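Local atomic coordinates of porin B (Pseudomonas putida, PDB entry 4GEY), a protein that forms a beta-barrel channel in the outer membrane that probably admits glucose and related sugars into the periplasm. Residues F165-F170 with N409-K414; V119-G124 with G429-S434; F149-E154 with F223-S228. The protein carries 2 engineered substitutions. All coordinates share one frame; numbering follows the deposited sequence.

Contact 1. Residues F165-F170 with N409-K414; sequences FQNLAF and NLQYIK. With C8E ((hydroxyethyloxy)tri(ethyloxy)octane), chain F; C8E ((hydroxyethyloxy)tri(ethyloxy)octane), chain D; DMU (decyl-beta-D-maltopyranoside), chain K.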
loop_
_atom_site.group_PDB
_atom_site.type_symbol
_atom_site.label_atom_id
_atom_site.label_comp_id
_atom_site.label_asym_id
_atom_site.label_seq_id
_atom_site.Cartn_x
_atom_site.Cartn_y
_atom_site.Cartn_z
ATOM N N PHE A 165 -6.400 6.157 5.473
ATOM C CA PHE A 165 -7.244 5.093 6.023
ATOM C C PHE A 165 -6.375 4.128 6.840
ATOM O O PHE A 165 -5.163 4.108 6.690
ATOM C CB PHE A 165 -7.980 4.331 4.912
ATOM C CG PHE A 165 -9.138 5.087 4.306
ATOM C CD1 PHE A 165 -8.935 5.986 3.261
ATOM C CD2 PHE A 165 -10.438 4.878 4.765
ATOM C CE1 PHE A 165 -9.999 6.679 2.701
ATOM C CE2 PHE A 165 -11.514 5.574 4.211
ATOM C CZ PHE A 165 -11.297 6.471 3.179
ATOM N N GLN A 166 -6.980 3.343 7.722
ATOM C CA GLN A 166 -6.211 2.367 8.471
ATOM C C GLN A 166 -6.191 1.032 7.729
ATOM O O GLN A 166 -5.207 0.281 7.779
ATOM C CB GLN A 166 -6.779 2.185 9.877
ATOM C CG GLN A 166 -5.948 1.240 10.744
ATOM C CD GLN A 166 -6.207 1.415 12.225
ATOM O OE1 GLN A 166 -6.219 2.537 12.742
ATOM N NE2 GLN A 166 -6.428 0.307 12.918
ATOM N N ASN A 167 -7.296 0.745 7.048
ATOM C CA ASN A 167 -7.452 -0.497 6.320
ATOM C C ASN A 167 -6.605 -0.515 5.037
ATOM O O ASN A 167 -6.641 0.423 4.248
ATOM C CB ASN A 167 -8.920 -0.695 5.989
ATOM C CG ASN A 167 -9.220 -2.079 5.477
ATOM O OD1 ASN A 167 -8.893 -2.424 4.339
ATOM N ND2 ASN A 167 -9.867 -2.877 6.305
ATOM N N LEU A 168 -5.860 -1.599 4.839
ATOM C CA LEU A 168 -4.917 -1.728 3.728
ATOM C C LEU A 168 -5.549 -1.444 2.389
ATOM O O LEU A 168 -4.923 -0.833 1.536
ATOM C CB LEU A 168 -4.297 -3.129 3.690
ATOM C CG LEU A 168 -2.778 -3.259 3.561
ATOM C CD1 LEU A 168 -2.424 -4.617 2.986
ATOM C CD2 LEU A 168 -2.157 -2.141 2.754
ATOM N N ALA A 169 -6.790 -1.882 2.209
ATOM C CA ALA A 169 -7.492 -1.718 0.944
ATOM C C ALA A 169 -7.602 -0.256 0.504
ATOM O O ALA A 169 -7.874 0.019 -0.674
ATOM C CB ALA A 169 -8.875 -2.323 1.043
ATOM N N PHE A 170 -7.425 0.677 1.443
ATOM C CA PHE A 170 -7.567 2.103 1.138
ATOM C C PHE A 170 -6.283 2.875 1.391
ATOM O O PHE A 170 -6.296 4.091 1.582
ATOM C CB PHE A 170 -8.718 2.734 1.938
ATOM C CG PHE A 170 -9.965 1.935 1.906
ATOM C CD1 PHE A 170 -10.720 1.854 0.751
ATOM C CD2 PHE A 170 -10.383 1.242 3.024
ATOM C CE1 PHE A 170 -11.877 1.086 0.714
ATOM C CE2 PHE A 170 -11.532 0.486 2.995
ATOM C CZ PHE A 170 -12.276 0.398 1.833
ATOM N N ASN A 409 -11.406 5.210 13.652
ATOM C CA ASN A 409 -12.104 4.645 12.514
ATOM C C ASN A 409 -12.899 3.405 12.878
ATOM O O ASN A 409 -12.677 2.782 13.921
ATOM C CB ASN A 409 -11.125 4.339 11.386
ATOM C CG ASN A 409 -10.006 3.420 11.820
ATOM O OD1 ASN A 409 -10.038 2.216 11.558
ATOM N ND2 ASN A 409 -9.003 3.984 12.483
ATOM N N LEU A 410 -13.833 3.067 12.000
ATOM C CA LEU A 410 -14.658 1.881 12.138
ATOM C C LEU A 410 -14.479 1.076 10.868
ATOM O O LEU A 410 -14.666 1.592 9.769
ATOM C CB LEU A 410 -16.124 2.280 12.276
ATOM C CG LEU A 410 -16.887 2.033 13.571
ATOM C CD1 LEU A 410 -17.532 3.321 14.034
ATOM C CD2 LEU A 410 -17.959 0.999 13.330
ATOM N N GLN A 411 -14.125 -0.193 11.017
ATOM C CA GLN A 411 -13.896 -1.058 9.867
ATOM C C GLN A 411 -14.853 -2.227 9.859
ATOM O O GLN A 411 -15.151 -2.791 10.914
ATOM C CB GLN A 411 -12.471 -1.585 9.894
ATOM C CG GLN A 411 -11.448 -0.537 9.554
ATOM C CD GLN A 411 -10.058 -1.078 9.631
ATOM O OE1 GLN A 411 -9.696 -1.960 8.863
ATOM N NE2 GLN A 411 -9.262 -0.561 10.560
ATOM N N TYR A 412 -15.324 -2.590 8.668
ATOM C CA TYR A 412 -16.244 -3.707 8.497
ATOM C C TYR A 412 -15.736 -4.631 7.416
ATOM O O TYR A 412 -15.391 -4.184 6.323
ATOM C CB TYR A 412 -17.631 -3.209 8.100
ATOM C CG TYR A 412 -18.743 -4.220 8.327
ATOM C CD1 TYR A 412 -19.114 -4.597 9.617
ATOM C CD2 TYR A 412 -19.432 -4.778 7.261
ATOM C CE1 TYR A 412 -20.134 -5.508 9.830
ATOM C CE2 TYR A 412 -20.457 -5.697 7.468
ATOM C CZ TYR A 412 -20.803 -6.058 8.751
ATOM O OH TYR A 412 -21.814 -6.975 8.961
ATOM N N ILE A 413 -15.713 -5.926 7.710
ATOM C CA ILE A 413 -15.145 -6.910 6.799
ATOM C C ILE A 413 -16.093 -8.078 6.531
ATOM O O ILE A 413 -16.430 -8.843 7.434
ATOM C CB ILE A 413 -13.830 -7.464 7.361
ATOM C CG1 ILE A 413 -12.937 -6.319 7.819
ATOM C CG2 ILE A 413 -13.099 -8.272 6.319
ATOM C CD1 ILE A 413 -11.972 -6.747 8.837
ATOM N N LYS A 414 -16.508 -8.216 5.277
ATOM C CA LYS A 414 -17.393 -9.290 4.873
ATOM C C LYS A 414 -16.573 -10.406 4.245
ATOM O O LYS A 414 -15.814 -10.165 3.303
ATOM C CB LYS A 414 -18.417 -8.773 3.868
ATOM C CG LYS A 414 -19.557 -9.738 3.611
ATOM C CD LYS A 414 -19.685 -10.065 2.132
ATOM C CE LYS A 414 -19.513 -11.553 1.872
ATOM N NZ LYS A 414 -20.558 -12.400 2.510
HETATM C C7 C8E F . -17.694 0.920 7.906
HETATM C C8 C8E F . -18.292 0.598 9.272
HETATM O O9 C8E F . -19.658 0.296 9.099
HETATM C C10 C8E F . -20.122 -0.762 9.911
HETATM C C11 C8E F . -21.582 -1.059 9.577
HETATM O O12 C8E F . -22.023 -2.203 10.278
HETATM C C13 C8E F . -22.990 -2.914 9.529
HETATM C C14 C8E F . -23.721 -3.959 10.370
HETATM O O15 C8E F . -25.001 -4.155 9.804
HETATM C C16 C8E F . -25.107 -5.328 9.020
HETATM C C17 C8E F . -25.084 -6.573 9.903
HETATM O O18 C8E F . -26.308 -6.664 10.598
HETATM C C19 C8E F . -27.224 -7.543 9.980
HETATM C C20 C8E F . -28.283 -7.921 11.009
HETATM O O21 C8E F . -28.239 -7.004 12.088
HETATM C C1 C8E D . -11.934 4.474 18.027
HETATM C C2 C8E D . -13.127 3.640 17.567
HETATM C C3 C8E D . -14.390 4.495 17.497
HETATM C C4 C8E D . -14.944 4.487 16.075
HETATM C C5 C8E D . -14.695 5.808 15.337
HETATM C C6 C8E D . -15.964 6.399 14.719
HETATM C C7 C8E D . -15.681 7.145 13.416
HETATM C C8 C8E D . -16.963 7.341 12.615
HETATM O O9 C8E D . -17.521 8.638 12.778
HETATM C C10 C8E D . -17.632 9.388 11.575
HETATM C C11 C8E D . -18.859 10.313 11.594
HETATM O O12 C8E D . -18.890 11.192 12.711
HETATM C C13 C8E D . -19.431 12.473 12.389
HETATM C C14 C8E D . -18.949 13.573 13.350
HETATM O O15 C8E D . -19.895 14.627 13.455
HETATM C C16 C8E D . -19.353 15.911 13.188
HETATM C C17 C8E D . -19.445 16.851 14.395
HETATM O O18 C8E D . -18.883 18.121 14.087
HETATM C C19 C8E D . -19.789 19.210 14.127
HETATM C C20 C8E D . -19.015 20.478 14.477
HETATM O O21 C8E D . -19.762 21.339 15.309
HETATM C C1 DMU K . -23.234 -11.843 5.199
HETATM C C2 DMU K . -23.565 -13.149 4.719
HETATM C C3 DMU K . -24.968 -13.539 4.953
HETATM C C4 DMU K . -25.991 -12.459 4.541
HETATM O O5 DMU K . -25.429 -11.030 4.766
HETATM C C6 DMU K . -24.015 -10.816 4.552
HETATM O O7 DMU K . -25.311 -14.724 4.207
HETATM O O16 DMU K . -23.670 -9.515 5.041
HETATM C C18 DMU K . -24.161 -8.360 4.371
HETATM C C19 DMU K . -24.212 -7.018 5.154
HETATM C C22 DMU K . -24.015 -5.672 4.370
HETATM C C25 DMU K . -23.895 -4.373 5.175
HETATM C C28 DMU K . -23.009 -3.258 4.631
HETATM C C31 DMU K . -22.704 -2.030 5.484
HETATM C C34 DMU K . -21.779 -0.961 4.947
HETATM O O49 DMU K . -21.786 -11.627 4.990
HETATM O O55 DMU K . -22.608 -14.128 5.259
HETATM C C57 DMU K . -27.166 -12.603 5.197
HETATM O O61 DMU K . -28.274 -12.020 4.597
HETATM C C5 DMU K . -26.035 -16.944 4.141
HETATM C C7 DMU K . -27.457 -16.902 4.161
HETATM C C8 DMU K . -28.008 -17.142 5.506
HETATM C C9 DMU K . -27.551 -16.081 6.563
HETATM O O1 DMU K . -26.174 -15.509 6.167
HETATM C C10 DMU K . -25.448 -15.885 4.960
HETATM O O2 DMU K . -29.403 -17.162 5.442
HETATM O O3 DMU K . -25.515 -16.871 2.759
HETATM O O4 DMU K . -27.933 -17.912 3.240
HETATM C C11 DMU K . -27.455 -16.581 7.786
HETATM O O6 DMU K . -28.551 -17.252 8.282
#

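Contact 2. Residues V119-G124 with G429-S434; sequences VQEVWG and GLKIQS. With BGC (beta-D-glucopyranose), chain B.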
loop_
_atom_site.group_PDB
_atom_site.type_symbol
_atom_site.label_atom_id
_atom_site.label_comp_id
_atom_site.label_asym_id
_atom_site.label_seq_id
_atom_site.Cartn_x
_atom_site.Cartn_y
_atom_site.Cartn_z
ATOM N N VAL A 119 -6.473 -4.872 8.811
ATOM C CA VAL A 119 -7.109 -3.800 9.567
ATOM C C VAL A 119 -6.085 -2.881 10.208
ATOM O O VAL A 119 -6.436 -1.925 10.898
ATOM C CB VAL A 119 -8.063 -4.352 10.635
ATOM C CG1 VAL A 119 -9.119 -5.181 9.967
ATOM C CG2 VAL A 119 -7.302 -5.186 11.661
ATOM N N GLN A 120 -4.812 -3.177 9.975
ATOM C CA GLN A 120 -3.744 -2.316 10.455
ATOM C C GLN A 120 -2.684 -2.201 9.369
ATOM O O GLN A 120 -1.666 -2.900 9.426
ATOM C CB GLN A 120 -3.128 -2.870 11.743
ATOM C CG GLN A 120 -4.031 -2.783 12.945
ATOM C CD GLN A 120 -3.630 -3.753 14.064
ATOM O OE1 GLN A 120 -4.134 -4.885 14.135
ATOM N NE2 GLN A 120 -2.727 -3.309 14.943
ATOM N N GLU A 121 -2.922 -1.317 8.395
ATOM C CA GLU A 121 -2.046 -1.197 7.217
ATOM C C GLU A 121 -0.578 -1.077 7.591
ATOM O O GLU A 121 0.286 -1.515 6.860
ATOM C CB GLU A 121 -2.433 0.002 6.330
ATOM C CG GLU A 121 -2.272 1.395 6.978
ATOM C CD GLU A 121 -0.861 1.970 6.861
ATOM O OE1 GLU A 121 -0.567 3.010 7.494
ATOM O OE2 GLU A 121 -0.040 1.407 6.109
ATOM N N VAL A 122 -0.276 -0.473 8.727
ATOM C CA VAL A 122 1.120 -0.216 9.010
ATOM C C VAL A 122 1.902 -1.493 9.384
ATOM O O VAL A 122 3.136 -1.490 9.378
ATOM C CB VAL A 122 1.282 0.877 10.058
ATOM C CG1 VAL A 122 1.141 0.288 11.459
ATOM C CG2 VAL A 122 2.608 1.560 9.866
ATOM N N TRP A 123 1.187 -2.578 9.695
ATOM C CA TRP A 123 1.833 -3.843 10.041
ATOM C C TRP A 123 2.304 -4.628 8.810
ATOM O O TRP A 123 1.579 -4.749 7.818
ATOM C CB TRP A 123 0.892 -4.747 10.830
ATOM C CG TRP A 123 1.548 -6.052 11.232
ATOM C CD1 TRP A 123 2.218 -6.306 12.396
ATOM C CD2 TRP A 123 1.609 -7.274 10.475
ATOM N NE1 TRP A 123 2.686 -7.595 12.415
ATOM C CE2 TRP A 123 2.328 -8.213 11.247
ATOM C CE3 TRP A 123 1.130 -7.664 9.221
ATOM C CZ2 TRP A 123 2.578 -9.514 10.809
ATOM C CZ3 TRP A 123 1.383 -8.967 8.788
ATOM C CH2 TRP A 123 2.092 -9.868 9.577
ATOM N N GLY A 124 3.500 -5.204 8.890
ATOM C CA GLY A 124 3.894 -6.166 7.883
ATOM C C GLY A 124 5.326 -6.039 7.410
ATOM O O GLY A 124 5.990 -5.039 7.676
ATOM N N GLY A 429 -10.749 0.933 15.176
ATOM C CA GLY A 429 -9.376 1.323 14.959
ATOM C C GLY A 429 -9.088 2.724 15.454
ATOM O O GLY A 429 -9.998 3.526 15.619
ATOM N N LEU A 430 -7.815 3.001 15.714
ATOM C CA LEU A 430 -7.341 4.349 16.001
ATOM C C LEU A 430 -6.013 4.517 15.274
ATOM O O LEU A 430 -5.066 3.746 15.478
ATOM C CB LEU A 430 -7.153 4.568 17.511
ATOM C CG LEU A 430 -6.624 5.955 17.926
ATOM C CD1 LEU A 430 -7.534 7.050 17.381
ATOM C CD2 LEU A 430 -6.482 6.112 19.435
ATOM N N LYS A 431 -5.939 5.510 14.403
ATOM C CA LYS A 431 -4.723 5.715 13.633
ATOM C C LYS A 431 -4.124 7.061 13.983
ATOM O O LYS A 431 -4.823 8.072 14.010
ATOM C CB LYS A 431 -4.997 5.599 12.125
ATOM C CG LYS A 431 -3.777 5.842 11.275
ATOM C CD LYS A 431 -3.951 5.318 9.852
ATOM C CE LYS A 431 -2.762 5.717 8.993
ATOM N NZ LYS A 431 -2.729 5.025 7.688
ATOM N N ILE A 432 -2.831 7.051 14.270
ATOM C CA ILE A 432 -2.100 8.244 14.669
ATOM C C ILE A 432 -0.964 8.527 13.694
ATOM O O ILE A 432 -0.210 7.616 13.325
ATOM C CB ILE A 432 -1.470 8.061 16.055
ATOM C CG1 ILE A 432 -2.542 7.930 17.124
ATOM C CG2 ILE A 432 -0.544 9.222 16.383
ATOM C CD1 ILE A 432 -1.973 8.097 18.513
ATOM N N GLN A 433 -0.833 9.786 13.283
ATOM C CA GLN A 433 0.262 10.198 12.417
ATOM C C GLN A 433 0.947 11.397 13.011
ATOM O O GLN A 433 0.301 12.380 13.340
ATOM C CB GLN A 433 -0.247 10.550 11.028
ATOM C CG GLN A 433 -0.805 9.380 10.267
ATOM C CD GLN A 433 -1.595 9.824 9.056
ATOM O OE1 GLN A 433 -2.297 10.833 9.103
ATOM N NE2 GLN A 433 -1.478 9.084 7.959
ATOM N N SER A 434 2.263 11.334 13.144
ATOM C CA SER A 434 2.986 12.474 13.685
ATOM C C SER A 434 4.400 12.648 13.124
ATOM O O SER A 434 5.116 11.668 12.878
ATOM C CB SER A 434 3.043 12.379 15.201
ATOM O OG SER A 434 3.562 13.581 15.717
HETATM C C2 BGC B . 2.286 -3.020 5.171
HETATM C C3 BGC B . 2.008 -1.848 4.461
HETATM C C4 BGC B . 2.806 -1.739 3.242
HETATM C C5 BGC B . 2.667 -2.976 2.303
HETATM C C6 BGC B . 3.560 -3.028 1.282
HETATM C C1 BGC B . 2.006 -4.204 4.402
HETATM O O1 BGC B . 2.319 -5.309 5.173
HETATM O O2 BGC B . 1.480 -3.032 6.395
HETATM O O3 BGC B . 2.245 -0.699 5.345
HETATM O O4 BGC B . 2.453 -0.557 2.581
HETATM O O5 BGC B . 2.813 -4.203 3.198
HETATM O O6 BGC B . 4.860 -3.453 1.525
#

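Contact 3. Residues F149-E154 with F223-S228; sequences FGRFGE and FKLSGS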
loop_
_atom_site.group_PDB
_atom_site.type_symbol
_atom_site.label_atom_id
_atom_site.label_comp_id
_atom_site.label_asym_id
_atom_site.label_seq_id
_atom_site.Cartn_x
_atom_site.Cartn_y
_atom_site.Cartn_z
ATOM N N PHE A 149 17.228 6.695 -9.673
ATOM C CA PHE A 149 17.918 5.413 -9.520
ATOM C C PHE A 149 18.293 5.133 -8.063
ATOM O O PHE A 149 18.690 6.039 -7.334
ATOM C CB PHE A 149 19.180 5.375 -10.392
ATOM C CG PHE A 149 20.083 4.209 -10.093
ATOM C CD1 PHE A 149 19.803 2.945 -10.607
ATOM C CD2 PHE A 149 21.205 4.365 -9.281
ATOM C CE1 PHE A 149 20.632 1.856 -10.323
ATOM C CE2 PHE A 149 22.040 3.279 -8.990
ATOM C CZ PHE A 149 21.754 2.027 -9.508
ATOM N N GLY A 150 18.188 3.873 -7.650
ATOM C CA GLY A 150 18.608 3.484 -6.322
ATOM C C GLY A 150 17.715 2.419 -5.718
ATOM O O GLY A 150 17.404 1.419 -6.369
ATOM N N ARG A 151 17.304 2.619 -4.469
ATOM C CA ARG A 151 16.427 1.658 -3.814
ATOM C C ARG A 151 15.140 2.290 -3.296
ATOM O O ARG A 151 15.180 3.273 -2.559
ATOM C CB ARG A 151 17.139 0.932 -2.674
ATOM C CG ARG A 151 18.197 -0.064 -3.102
ATOM C CD ARG A 151 18.778 -0.796 -1.887
ATOM N NE ARG A 151 17.913 -1.880 -1.427
ATOM C CZ ARG A 151 18.003 -3.141 -1.850
ATOM N NH1 ARG A 151 18.919 -3.477 -2.751
ATOM N NH2 ARG A 151 17.180 -4.074 -1.379
ATOM N N PHE A 152 14.010 1.705 -3.697
ATOM C CA PHE A 152 12.679 2.125 -3.273
ATOM C C PHE A 152 11.649 1.071 -3.694
ATOM O O PHE A 152 11.988 0.112 -4.378
ATOM C CB PHE A 152 12.319 3.520 -3.828
ATOM C CG PHE A 152 12.644 3.722 -5.296
ATOM C CD1 PHE A 152 13.950 3.931 -5.720
ATOM C CD2 PHE A 152 11.636 3.744 -6.242
ATOM C CE1 PHE A 152 14.242 4.115 -7.058
ATOM C CE2 PHE A 152 11.920 3.946 -7.578
ATOM C CZ PHE A 152 13.223 4.125 -7.982
ATOM N N GLY A 153 10.398 1.228 -3.279
ATOM C CA GLY A 153 9.348 0.297 -3.669
ATOM C C GLY A 153 8.537 0.831 -4.838
ATOM O O GLY A 153 8.504 2.043 -5.060
ATOM N N GLU A 154 7.886 -0.063 -5.582
ATOM C CA GLU A 154 7.162 0.319 -6.795
ATOM C C GLU A 154 6.077 1.380 -6.522
ATOM O O GLU A 154 5.845 2.293 -7.340
ATOM C CB GLU A 154 6.541 -0.908 -7.481
ATOM C CG GLU A 154 7.504 -1.876 -8.199
ATOM C CD GLU A 154 8.108 -2.927 -7.274
ATOM O OE1 GLU A 154 7.971 -2.784 -6.028
ATOM O OE2 GLU A 154 8.713 -3.900 -7.786
ATOM N N PHE A 223 18.532 -4.575 5.228
ATOM C CA PHE A 223 19.550 -3.656 4.712
ATOM C C PHE A 223 20.379 -4.308 3.612
ATOM O O PHE A 223 21.538 -3.953 3.405
ATOM C CB PHE A 223 20.464 -3.150 5.844
ATOM C CG PHE A 223 19.800 -2.157 6.768
ATOM C CD1 PHE A 223 18.937 -2.585 7.770
ATOM C CD2 PHE A 223 20.035 -0.795 6.631
ATOM C CE1 PHE A 223 18.319 -1.671 8.613
ATOM C CE2 PHE A 223 19.428 0.127 7.473
ATOM C CZ PHE A 223 18.570 -0.308 8.466
ATOM N N LYS A 224 19.789 -5.279 2.922
ATOM C CA LYS A 224 20.479 -5.976 1.842
ATOM C C LYS A 224 20.777 -5.027 0.678
ATOM O O LYS A 224 19.904 -4.262 0.249
ATOM C CB LYS A 224 19.635 -7.168 1.367
ATOM C CG LYS A 224 20.240 -8.013 0.236
ATOM C CD LYS A 224 19.445 -9.311 0.062
ATOM C CE LYS A 224 19.670 -9.970 -1.290
ATOM N NZ LYS A 224 21.022 -10.574 -1.454
ATOM N N LEU A 225 22.013 -5.068 0.186
ATOM C CA LEU A 225 22.403 -4.271 -0.972
ATOM C C LEU A 225 22.824 -5.168 -2.128
ATOM O O LEU A 225 22.900 -4.728 -3.269
ATOM C CB LEU A 225 23.559 -3.343 -0.624
ATOM C CG LEU A 225 23.264 -2.176 0.309
ATOM C CD1 LEU A 225 24.515 -1.317 0.477
ATOM C CD2 LEU A 225 22.105 -1.370 -0.240
ATOM N N SER A 226 23.120 -6.422 -1.823
ATOM C CA SER A 226 23.472 -7.390 -2.847
ATOM C C SER A 226 22.267 -7.706 -3.743
ATOM O O SER A 226 21.115 -7.542 -3.327
ATOM C CB SER A 226 23.997 -8.662 -2.184
ATOM O OG SER A 226 23.758 -9.805 -2.987
ATOM N N GLY A 227 22.538 -8.154 -4.969
ATOM C CA GLY A 227 21.491 -8.589 -5.879
ATOM C C GLY A 227 21.245 -10.095 -5.896
ATOM O O GLY A 227 20.515 -10.589 -6.756
ATOM N N SER A 228 21.832 -10.830 -4.949
ATOM C CA SER A 228 21.633 -12.283 -4.865
ATOM C C SER A 228 20.188 -12.664 -4.543
ATOM O O SER A 228 19.519 -11.995 -3.751
ATOM C CB SER A 228 22.573 -12.913 -3.831
ATOM O OG SER A 228 22.051 -12.786 -2.519
#

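Contact 1. Residues F165-F170 with N409-K414
Two carboxamide hydrogen bonds join the loop residues Gln-166 and Asn-167 to the strand residues Asn-409 and Gln-411. Asn-167 ND2 donates a hydrogen bond to Gln-411 OE1 at 2.7 Å, arriving with only a modest tilt from that carbonyl's plane, while the two amides themselves are turned 79° apart. The other bond is differently made: Asn-409 ND2 lies 3.1 Å from Gln-166 OE1 and stands well above the plane of the acceptor carbonyl. Gln-166 CB packs on the amide nitrogen NE2 of Gln-411.

A second shell holds these amides in place. Gln-411 NE2 donates to Asn-409 OD1 at 3.1 Å and also to Val-119 O, and CG of Asn-409, set between its backbone N and carbonyl carbon (chi1 56°), turns the amide so that OD1 receives this bond while ND2 serves the loop. With an alanine at Asn-409, Gln-166 OE1 would probably lose this donor and Gln-411 NE2 one of its two acceptors. Farther out, Glu-393 takes the backbone N-H groups of Gln-166 and Asn-167, and Gln-166 NE2 reaches the carbonyl of Val-52.

On the strand's other side, Tyr-412 lays a ring face against a bound detergent chain. Asn-167 OD1, accepting from Ala-169 N at 3.0 Å, makes an Asx turn within the loop, and the whole is an inward-folded loop fastened to the inner wall of a porin barrel.

Contact 2. Residues V119-G124 with G429-S434
Glu-121 and Lys-431 meet through contrasting torsions: the glutamate folds on itself, with CG between its backbone N and carbonyl carbon (chi1 64°) and a second bend at chi2, whereas the lysine runs out fully extended, CG anti to the backbone N (chi1 178°). The chains cross at about a right angle and end in a buried salt bridge between a barrel strand, 425-435, and a loop folded into the channel of this porin. Lys-431 NZ sits 3.0 Å from Glu-121 OE1, on the anti side of that oxygen and 34° out of the carboxylate plane.

The ammonium has further partners: the carbonyl oxygens of Phe-165 and Cys-163 also accept from it, so it ties two inward loops to the same strand. Those oxygens and the carboxylate together probably stabilise its positive charge in this buried setting. Cys-163 and Cys-171, which form a disulfide, both pack on the Glu-121 side chain.

The loop makes a type I beta turn from Gln-120 to Trp-123, closed by Trp-123 N donating to Gln-120 O at 2.9 Å. That turn presents backbone carbonyls to the bound beta-D-glucopyranose, whose pocket is completed by Arg-98, Arg-125, Asn-185, Trp-186 and Pro-187. Gly-124, which follows the turn, has backbone angles that by themselves call for glycine. Sugar O3 donates to Glu-121 O at 2.6 Å, and sugar O1 donates to Trp-123 O at 2.8 Å.

Contact 3. Residues F149-E154 with F223-S228
Arg-151 and Leu-225 are the closest backbone pair, their CA atoms 8.9 Å apart, where the chain turns a corner at Gly-150 and Arg-151 and faces a loop of irregular backbone. The gap is bridged by the arginine. Its CG lies anti to the carbonyl carbon (chi1 -71°), and a bend at chi3 swings the guanidinium across the backbone of the opposing loop. There Lys-224 O sits over the centre of one guanidinium face, 3.0 Å from Arg-151 CZ. Because the oxygen lies above the plane, none of the guanidinium N-H groups points well at it; no hydrogen bond forms, and the contact is probably a loose electrostatic one between the cation and the carbonyl. Nearer the backbone, Arg-151 CD rests against the Leu-225 methyl CD2 at 3.8 Å, the two side chains crossing at a slant.

The arginine has firmer partners elsewhere: NE donates to the hydroxyl of Ser-189, and a cation-pi contact joins the group to Trp-191. The same tryptophan donates through NE1 to Leu-225 O, so Trp-191 touches both sides of the contact.

The Lys-224 chain runs on into its own loop, where NZ bonds Ser-228 OG at 2.7 Å and only weakly reaches Ser-226 OG. Ser-226 OG in turn accepts from Ser-228 N at 2.9 Å. That last bond closes an ST turn at 226-228, in the loop linking barrel strands 203-212 and 232-245, while Arg-151 belongs to the chain leaving strand 145-149 of the porin barrel.

From the N terminus, the chain first reaches 119-124, a loop leading into strand 129-140. It leaves strand 145-149 through 149-154 and soon enters 165-170. Contact 3 closes the shortest loop, when 223-228 returns to 149-154 between strands 203-212 and 232-245. Contact 1 closes much later, at strand 404-414, and contact 2 last, at neighbouring strand 425-435. Contact 2 therefore encloses both others along the chain, while contacts 1 and 3 cross. In space contacts 1 and 2 touch, together fixing two inward loops to adjacent C-terminal barrel strands; contact 3 stands apart, about 30 Å from contact 1 between centres, across the chain's centre.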